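PDB 5EX2: peptidyl-prolyl cis-trans isomerase, which probably catalyses the cis-trans isomerisation of peptide bonds preceding proline, as a periplasmic cyclophilin that assists protein folding. Local coordinates for residues A[21-33]-A[211-223]. Numbering follows the deposited sequence.
Sequences DPDNLVIFETTKG and DILVSAVMVSDLA
Asp211 OD1 takes two donors: Lys32 NZ at 2.9 Å on its syn lone pair, as a salt bridge, and Thr31 OG1 at 2.7 Å on the anti side, slightly out of the carboxylate plane. Thr31 OG1 sits between its backbone N and carbonyl carbon (chi1 45°), where it also accepts from Ile212 N. This cluster ends the antiparallel pairing of strands 25-30 and 212-218, the first and last strands of the cyclophilin barrel, which close it here. Replacing Asp211 with an alanine is likely to leave the Lys32 ammonium without this counter-charge and Thr202 N without this acceptor, and to let the Thr31 hydroxyl turn more freely.

Register is set by backbone bonds such as Ile27 N to Val217 O, 2.8 Å and nearly straight at 174°. It slips by one residue at a classic beta bulge, where Val214 and Ser215 both face Glu29: Glu29 O accepts from Val214 N at 2.7 Å and weakly from Ser215 N. Beyond the strands, Ser220 OG donates to the anti lone pair of Asp23 OD1 (2.7 Å), an oxygen that also pairs with Arg56 of helix 45-57.

On the sheet face carrying Val26, Phe28 and Ala216, Val26 CG2 meets Met218 SD at 3.6 Å. Farther along that face, Ala216 CB approaches the Phe28 ring obliquely. Leu213 straddles the side chain: CD1 packs against Phe28 CB at the base of the ring, while CD2 lies over the ring face in a CH-pi contact, 4.2 Å from the Phe28 ring centroid and 8° off the normal.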
ATOM      1  N   ASP A  21      -1.235   3.813  12.775  1.00 11.45           N
ATOM      2  CA  ASP A  21      -1.384   5.229  13.074  1.00 10.54           C
ATOM      3  C   ASP A  21      -2.576   5.811  12.293  1.00 12.89           C
ATOM      4  O   ASP A  21      -2.639   5.662  11.078  1.00 10.00           O
ATOM      5  CB  ASP A  21      -0.070   5.924  12.690  1.00 14.20           C
ATOM      6  CG  ASP A  21      -0.012   7.388  13.066  1.00 16.71           C
ATOM      7  OD1 ASP A  21      -1.054   8.069  13.108  1.00 16.10           O
ATOM      8  OD2 ASP A  21       1.121   7.876  13.277  1.00 22.60           O
ATOM      9  N   PRO A  22      -3.531   6.475  12.972  1.00 10.76           N
ATOM     10  CA  PRO A  22      -4.652   7.029  12.199  1.00 12.18           C
ATOM     11  C   PRO A  22      -4.239   8.008  11.094  1.00 11.54           C
ATOM     12  O   PRO A  22      -4.964   8.098  10.112  1.00 10.62           O
ATOM     13  CB  PRO A  22      -5.496   7.761  13.261  1.00 13.35           C
ATOM     14  CG  PRO A  22      -5.107   7.210  14.543  1.00 15.78           C
ATOM     15  CD  PRO A  22      -3.722   6.637  14.425  1.00 10.98           C
ATOM     16  N   ASP A  23      -3.114   8.702  11.232  1.00 10.82           N
ATOM     17  CA  ASP A  23      -2.673   9.608  10.183  1.00 11.03           C
ATOM     18  C   ASP A  23      -2.034   8.839   9.017  1.00 10.54           C
ATOM     19  O   ASP A  23      -1.692   9.446   8.006  1.00 11.61           O
ATOM     20  CB  ASP A  23      -1.693  10.650  10.735  1.00 12.68           C
ATOM     21  CG  ASP A  23      -1.731  11.951   9.952  1.00 14.30           C
ATOM     22  OD1 ASP A  23      -2.839  12.396   9.573  1.00 15.43           O
ATOM     23  OD2 ASP A  23      -0.664  12.545   9.700  1.00 17.41           O
ATOM     24  N   ASN A  24      -1.853   7.531   9.157  1.00 10.92           N
ATOM     25  CA  ASN A  24      -1.389   6.703   8.043  1.00  9.73           C
ATOM     26  C   ASN A  24      -2.509   5.844   7.467  1.00 10.15           C
ATOM     27  O   ASN A  24      -2.247   4.914   6.722  1.00 10.80           O
ATOM     28  CB  ASN A  24      -0.245   5.781   8.479  1.00  9.68           C
ATOM     29  CG  ASN A  24       1.012   6.526   8.831  1.00 10.73           C
ATOM     30  OD1 ASN A  24       1.172   7.687   8.498  1.00 13.39           O
ATOM     31  ND2 ASN A  24       1.920   5.848   9.520  1.00 14.83           N
ATOM     32  N   LEU A  25      -3.755   6.144   7.819  1.00  9.09           N
ATOM     33  CA  LEU A  25      -4.874   5.294   7.433  1.00  9.43           C
ATOM     34  C   LEU A  25      -5.919   6.103   6.690  1.00  9.69           C
ATOM     35  O   LEU A  25      -6.461   7.064   7.220  1.00 10.06           O
ATOM     36  CB  LEU A  25      -5.493   4.636   8.666  1.00  9.92           C
ATOM     37  CG  LEU A  25      -6.595   3.598   8.457  1.00 11.50           C
ATOM     38  CD1 LEU A  25      -6.133   2.434   7.591  1.00 12.36           C
ATOM     39  CD2 LEU A  25      -7.062   3.084   9.824  1.00 14.99           C
ATOM     40  N   VAL A  26      -6.212   5.670   5.471  1.00  8.64           N
ATOM     41  CA  VAL A  26      -7.139   6.362   4.595  1.00 10.57           C
ATOM     42  C   VAL A  26      -8.303   5.448   4.277  1.00  8.61           C
ATOM     43  O   VAL A  26      -8.122   4.266   3.993  1.00  8.91           O
ATOM     44  CB  VAL A  26      -6.460   6.766   3.272  1.00 11.87           C
ATOM     45  CG1 VAL A  26      -7.316   7.766   2.503  1.00 15.05           C
ATOM     46  CG2 VAL A  26      -5.048   7.298   3.521  1.00 21.49           C
ATOM     47  N   ILE A  27      -9.507   6.006   4.314  1.00  8.81           N
ATOM     48  CA  ILE A  27     -10.700   5.280   3.924  1.00  9.01           C
ATOM     49  C   ILE A  27     -11.117   5.721   2.522  1.00  8.96           C
ATOM     50  O   ILE A  27     -11.447   6.871   2.327  1.00 10.07           O
ATOM     51  CB  ILE A  27     -11.862   5.522   4.886  1.00  9.23           C
ATOM     52  CG1 ILE A  27     -11.402   5.383   6.345  1.00  9.86           C
ATOM     53  CG2 ILE A  27     -12.986   4.551   4.578  1.00 10.74           C
ATOM     54  CD1 ILE A  27     -12.490   5.667   7.337  1.00 11.49           C
ATOM     55  N   PHE A  28     -11.055   4.790   1.570  1.00  9.09           N
ATOM     56  CA  PHE A  28     -11.600   5.001   0.234  1.00  9.96           C
ATOM     57  C   PHE A  28     -12.941   4.297   0.147  1.00 10.83           C
ATOM     58  O   PHE A  28     -12.988   3.073   0.073  1.00 10.87           O
ATOM     59  CB  PHE A  28     -10.657   4.437  -0.845  1.00 11.11           C
ATOM     60  CG  PHE A  28      -9.536   5.361  -1.269  1.00 10.13           C
ATOM     61  CD1 PHE A  28      -9.216   6.501  -0.551  1.00 12.00           C
ATOM     62  CD2 PHE A  28      -8.780   5.053  -2.396  1.00  9.45           C
ATOM     63  CE1 PHE A  28      -8.187   7.335  -0.970  1.00 13.51           C
ATOM     64  CE2 PHE A  28      -7.757   5.881  -2.808  1.00 12.12           C
ATOM     65  CZ  PHE A  28      -7.457   7.015  -2.094  1.00 12.87           C
ATOM     66  N   GLU A  29     -14.034   5.045   0.147  1.00  9.98           N
ATOM     67  CA  GLU A  29     -15.336   4.449  -0.085  1.00 10.16           C
ATOM     68  C   GLU A  29     -15.637   4.451  -1.563  1.00 10.41           C
ATOM     69  O   GLU A  29     -15.638   5.513  -2.173  1.00 10.98           O
ATOM     70  CB  GLU A  29     -16.420   5.223   0.647  1.00 10.51           C
ATOM     71  CG  GLU A  29     -16.496   4.914   2.131  1.00 11.20           C
ATOM     72  CD  GLU A  29     -17.056   3.522   2.397  1.00 15.63           C
ATOM     73  OE1 GLU A  29     -17.344   2.782   1.421  1.00 16.64           O
ATOM     74  OE2 GLU A  29     -17.209   3.164   3.584  1.00 17.24           O
ATOM     75  N   THR A  30     -15.858   3.274  -2.140  1.00 10.71           N
ATOM     76  CA  THR A  30     -16.117   3.154  -3.565  1.00 11.10           C
ATOM     77  C   THR A  30     -17.505   2.575  -3.780  1.00 11.82           C
ATOM     78  O   THR A  30     -18.138   2.052  -2.843  1.00 12.05           O
ATOM     79  CB  THR A  30     -15.089   2.245  -4.295  1.00 11.12           C
ATOM     80  OG1 THR A  30     -15.474   0.873  -4.137  1.00 11.54           O
ATOM     81  CG2 THR A  30     -13.676   2.460  -3.786  1.00 10.81           C
ATOM     82  N   THR A  31     -17.971   2.628  -5.023  1.00  9.84           N
ATOM     83  CA  THR A  31     -19.245   2.061  -5.358  1.00 11.09           C
ATOM     84  C   THR A  31     -19.236   0.532  -5.365  1.00  9.99           C
ATOM     85  O   THR A  31     -20.255  -0.078  -5.637  1.00 11.34           O
ATOM     86  CB  THR A  31     -19.749   2.611  -6.711  1.00  9.79           C
ATOM     87  OG1 THR A  31     -18.683   2.590  -7.665  1.00  9.89           O
ATOM     88  CG2 THR A  31     -20.233   4.043  -6.548  1.00 10.49           C
ATOM     89  N   LYS A  32     -18.089  -0.078  -5.055  0.53  8.38           N
ATOM     90  CA  LYS A  32     -18.013  -1.528  -4.865  0.53  9.69           C
ATOM     91  C   LYS A  32     -17.692  -1.907  -3.423  0.53  8.84           C
ATOM     92  O   LYS A  32     -17.512  -3.085  -3.109  0.53  9.28           O
ATOM     93  CB  LYS A  32     -16.966  -2.130  -5.802  0.53  9.43           C
ATOM     94  CG  LYS A  32     -17.429  -2.259  -7.244  0.53 12.45           C
ATOM     95  CD  LYS A  32     -18.433  -3.392  -7.426  0.53 11.35           C
ATOM     96  CE  LYS A  32     -18.888  -3.510  -8.865  0.53 16.72           C
ATOM     97  NZ  LYS A  32     -19.489  -2.244  -9.351  0.53 16.45           N
ATOM     98  N   GLY A  33     -17.633  -0.906  -2.548  1.00 11.08           N
ATOM     99  CA  GLY A  33     -17.315  -1.131  -1.147  1.00  8.44           C
ATOM    100  C   GLY A  33     -16.110  -0.324  -0.694  1.00  9.70           C
ATOM    101  O   GLY A  33     -15.561   0.528  -1.416  1.00 10.01           O
ATOM    102  N   ASP A 211     -16.987   2.515 -12.002  1.00  9.08           N
ATOM    103  CA  ASP A 211     -17.117   2.664 -10.557  1.00  9.47           C
ATOM    104  C   ASP A 211     -16.508   3.996 -10.113  1.00  8.77           C
ATOM    105  O   ASP A 211     -15.766   4.634 -10.879  1.00  9.99           O
ATOM    106  CB  ASP A 211     -16.474   1.474  -9.849  1.00 11.33           C
ATOM    107  CG  ASP A 211     -17.396   0.285  -9.810  1.00 14.08           C
ATOM    108  OD1 ASP A 211     -18.525   0.443  -9.292  1.00 13.04           O
ATOM    109  OD2 ASP A 211     -17.024  -0.781 -10.329  1.00 11.24           O
ATOM    110  N   ILE A 212     -16.859   4.421  -8.902  1.00  9.31           N
ATOM    111  CA  ILE A 212     -16.556   5.758  -8.409  1.00  9.60           C
ATOM    112  C   ILE A 212     -15.917   5.663  -7.042  1.00  9.52           C
ATOM    113  O   ILE A 212     -16.320   4.848  -6.227  1.00  9.40           O
ATOM    114  CB  ILE A 212     -17.836   6.621  -8.318  1.00 10.56           C
ATOM    115  CG1 ILE A 212     -18.545   6.669  -9.677  1.00 13.29           C
ATOM    116  CG2 ILE A 212     -17.518   8.032  -7.820  1.00 11.77           C
ATOM    117  CD1 ILE A 212     -19.915   7.327  -9.647  1.00 20.58           C
ATOM    118  N   LEU A 213     -14.942   6.519  -6.809  1.00  7.26           N
ATOM    119  CA  LEU A 213     -14.425   6.786  -5.480  1.00  9.53           C
ATOM    120  C   LEU A 213     -15.358   7.820  -4.894  1.00  8.29           C
ATOM    121  O   LEU A 213     -15.253   8.999  -5.191  1.00  8.15           O
ATOM    122  CB  LEU A 213     -12.989   7.294  -5.540  1.00  8.18           C
ATOM    123  CG  LEU A 213     -12.338   7.663  -4.209  1.00  9.32           C
ATOM    124  CD1 LEU A 213     -12.362   6.518  -3.213  1.00 11.32           C
ATOM    125  CD2 LEU A 213     -10.910   8.091  -4.481  1.00  9.59           C
ATOM    126  N   VAL A 214     -16.289   7.367  -4.071  1.00  8.14           N
ATOM    127  CA  VAL A 214     -17.331   8.238  -3.546  1.00  9.29           C
ATOM    128  C   VAL A 214     -16.786   9.246  -2.535  1.00  8.37           C
ATOM    129  O   VAL A 214     -17.184  10.419  -2.515  1.00  9.16           O
ATOM    130  CB  VAL A 214     -18.445   7.400  -2.892  1.00  9.63           C
ATOM    131  CG1 VAL A 214     -19.503   8.291  -2.263  1.00  8.05           C
ATOM    132  CG2 VAL A 214     -19.064   6.448  -3.888  1.00  8.91           C
ATOM    133  N   SER A 215     -15.892   8.778  -1.670  1.00  8.43           N
ATOM    134  CA  SER A 215     -15.281   9.654  -0.680  1.00  9.13           C
ATOM    135  C   SER A 215     -13.946   9.098  -0.226  1.00  8.86           C
ATOM    136  O   SER A 215     -13.700   7.905  -0.309  1.00  9.28           O
ATOM    137  CB  SER A 215     -16.202   9.836   0.529  1.00 11.75           C
ATOM    138  OG  SER A 215     -16.327   8.624   1.253  1.00 10.55           O
ATOM    139  N   ALA A 216     -13.102   9.991   0.264  1.00  9.60           N
ATOM    140  CA  ALA A 216     -11.835   9.639   0.867  1.00  9.44           C
ATOM    141  C   ALA A 216     -11.703  10.415   2.166  1.00  9.84           C
ATOM    142  O   ALA A 216     -12.005  11.609   2.217  1.00 11.06           O
ATOM    143  CB  ALA A 216     -10.684   9.948  -0.078  1.00  9.27           C
ATOM    144  N   VAL A 217     -11.256   9.729   3.211  0.65  8.20           N
ATOM    145  CA  VAL A 217     -11.109  10.330   4.529  0.65  7.27           C
ATOM    146  C   VAL A 217      -9.845   9.838   5.199  0.65  9.28           C
ATOM    147  O   VAL A 217      -9.572   8.651   5.192  0.65 10.78           O
ATOM    148  CB  VAL A 217     -12.313  10.005   5.453  0.65 10.55           C
ATOM    149  CG1 VAL A 217     -12.180  10.727   6.776  0.65 15.18           C
ATOM    150  CG2 VAL A 217     -13.619  10.388   4.793  0.65 13.29           C
ATOM    151  N   MET A 218      -9.070  10.758   5.762  1.00  8.29           N
ATOM    152  CA  MET A 218      -7.994  10.408   6.678  1.00  9.50           C
ATOM    153  C   MET A 218      -8.573  10.094   8.048  1.00 11.52           C
ATOM    154  O   MET A 218      -9.329  10.882   8.618  1.00  9.72           O
ATOM    155  CB  MET A 218      -7.009  11.562   6.829  1.00 10.17           C
ATOM    156  CG  MET A 218      -6.295  11.970   5.568  1.00 12.11           C
ATOM    157  SD  MET A 218      -5.329  10.638   4.828  1.00 11.40           S
ATOM    158  CE  MET A 218      -4.393  10.067   6.259  1.00 13.87           C
ATOM    159  N   VAL A 219      -8.213   8.943   8.594  1.00  8.10           N
ATOM    160  CA  VAL A 219      -8.820   8.532   9.846  1.00  9.84           C
ATOM    161  C   VAL A 219      -8.455   9.503  10.978  1.00  9.11           C
ATOM    162  O   VAL A 219      -9.248   9.698  11.894  1.00 10.21           O
ATOM    163  CB  VAL A 219      -8.420   7.073  10.181  1.00  9.61           C
ATOM    164  CG1 VAL A 219      -8.843   6.666  11.556  1.00  9.70           C
ATOM    165  CG2 VAL A 219      -9.076   6.145   9.179  1.00 10.01           C
ATOM    166  N   SER A 220      -7.270  10.113  10.923  1.00  9.70           N
ATOM    167  CA  SER A 220      -6.864  11.096  11.921  1.00 10.59           C
ATOM    168  C   SER A 220      -7.788  12.316  11.955  1.00 10.46           C
ATOM    169  O   SER A 220      -7.839  13.030  12.955  1.00 12.92           O
ATOM    170  CB  SER A 220      -5.439  11.540  11.633  1.00 13.13           C
ATOM    171  OG  SER A 220      -5.347  11.916  10.283  1.00 12.06           O
ATOM    172  N   ASP A 221      -8.507  12.553  10.863  1.00 10.36           N
ATOM    173  CA  ASP A 221      -9.383  13.714  10.774  1.00 12.10           C
ATOM    174  C   ASP A 221     -10.762  13.443  11.340  1.00 12.50           C
ATOM    175  O   ASP A 221     -11.572  14.363  11.488  1.00 15.14           O
ATOM    176  CB  ASP A 221      -9.505  14.172   9.329  1.00  9.87           C
ATOM    177  CG  ASP A 221      -8.198  14.691   8.775  1.00 13.16           C
ATOM    178  OD1 ASP A 221      -7.324  15.105   9.566  1.00 14.21           O
ATOM    179  OD2 ASP A 221      -8.038  14.687   7.543  1.00 12.44           O
ATOM    180  N   LEU A 222     -11.028  12.186  11.669  1.00 13.51           N
ATOM    181  CA  LEU A 222     -12.281  11.827  12.316  1.00 11.62           C
ATOM    182  C   LEU A 222     -12.190  12.068  13.804  1.00 14.28           C
ATOM    183  O   LEU A 222     -11.093  12.043  14.379  1.00 14.04           O
ATOM    184  CB  LEU A 222     -12.602  10.361  12.054  1.00 11.57           C
ATOM    185  CG  LEU A 222     -12.781   9.946  10.595  1.00 11.06           C
ATOM    186  CD1 LEU A 222     -12.919   8.437  10.510  1.00 11.57           C
ATOM    187  CD2 LEU A 222     -13.988  10.639   9.990  1.00 12.80           C
ATOM    188  N   ALA A 223     -13.346  12.288  14.426  1.00 14.25           N
ATOM    189  CA  ALA A 223     -13.417  12.349  15.880  1.00 17.79           C
ATOM    190  C   ALA A 223     -12.958  11.003  16.434  1.00 14.95           C
ATOM    191  O   ALA A 223     -13.249   9.966  15.849  1.00 15.53           O
ATOM    192  CB  ALA A 223     -14.826  12.667  16.344  1.00 18.07           C
TER
HETATM  193  O   HOH W   1     -14.253   7.664   2.895  1.00 12.02           O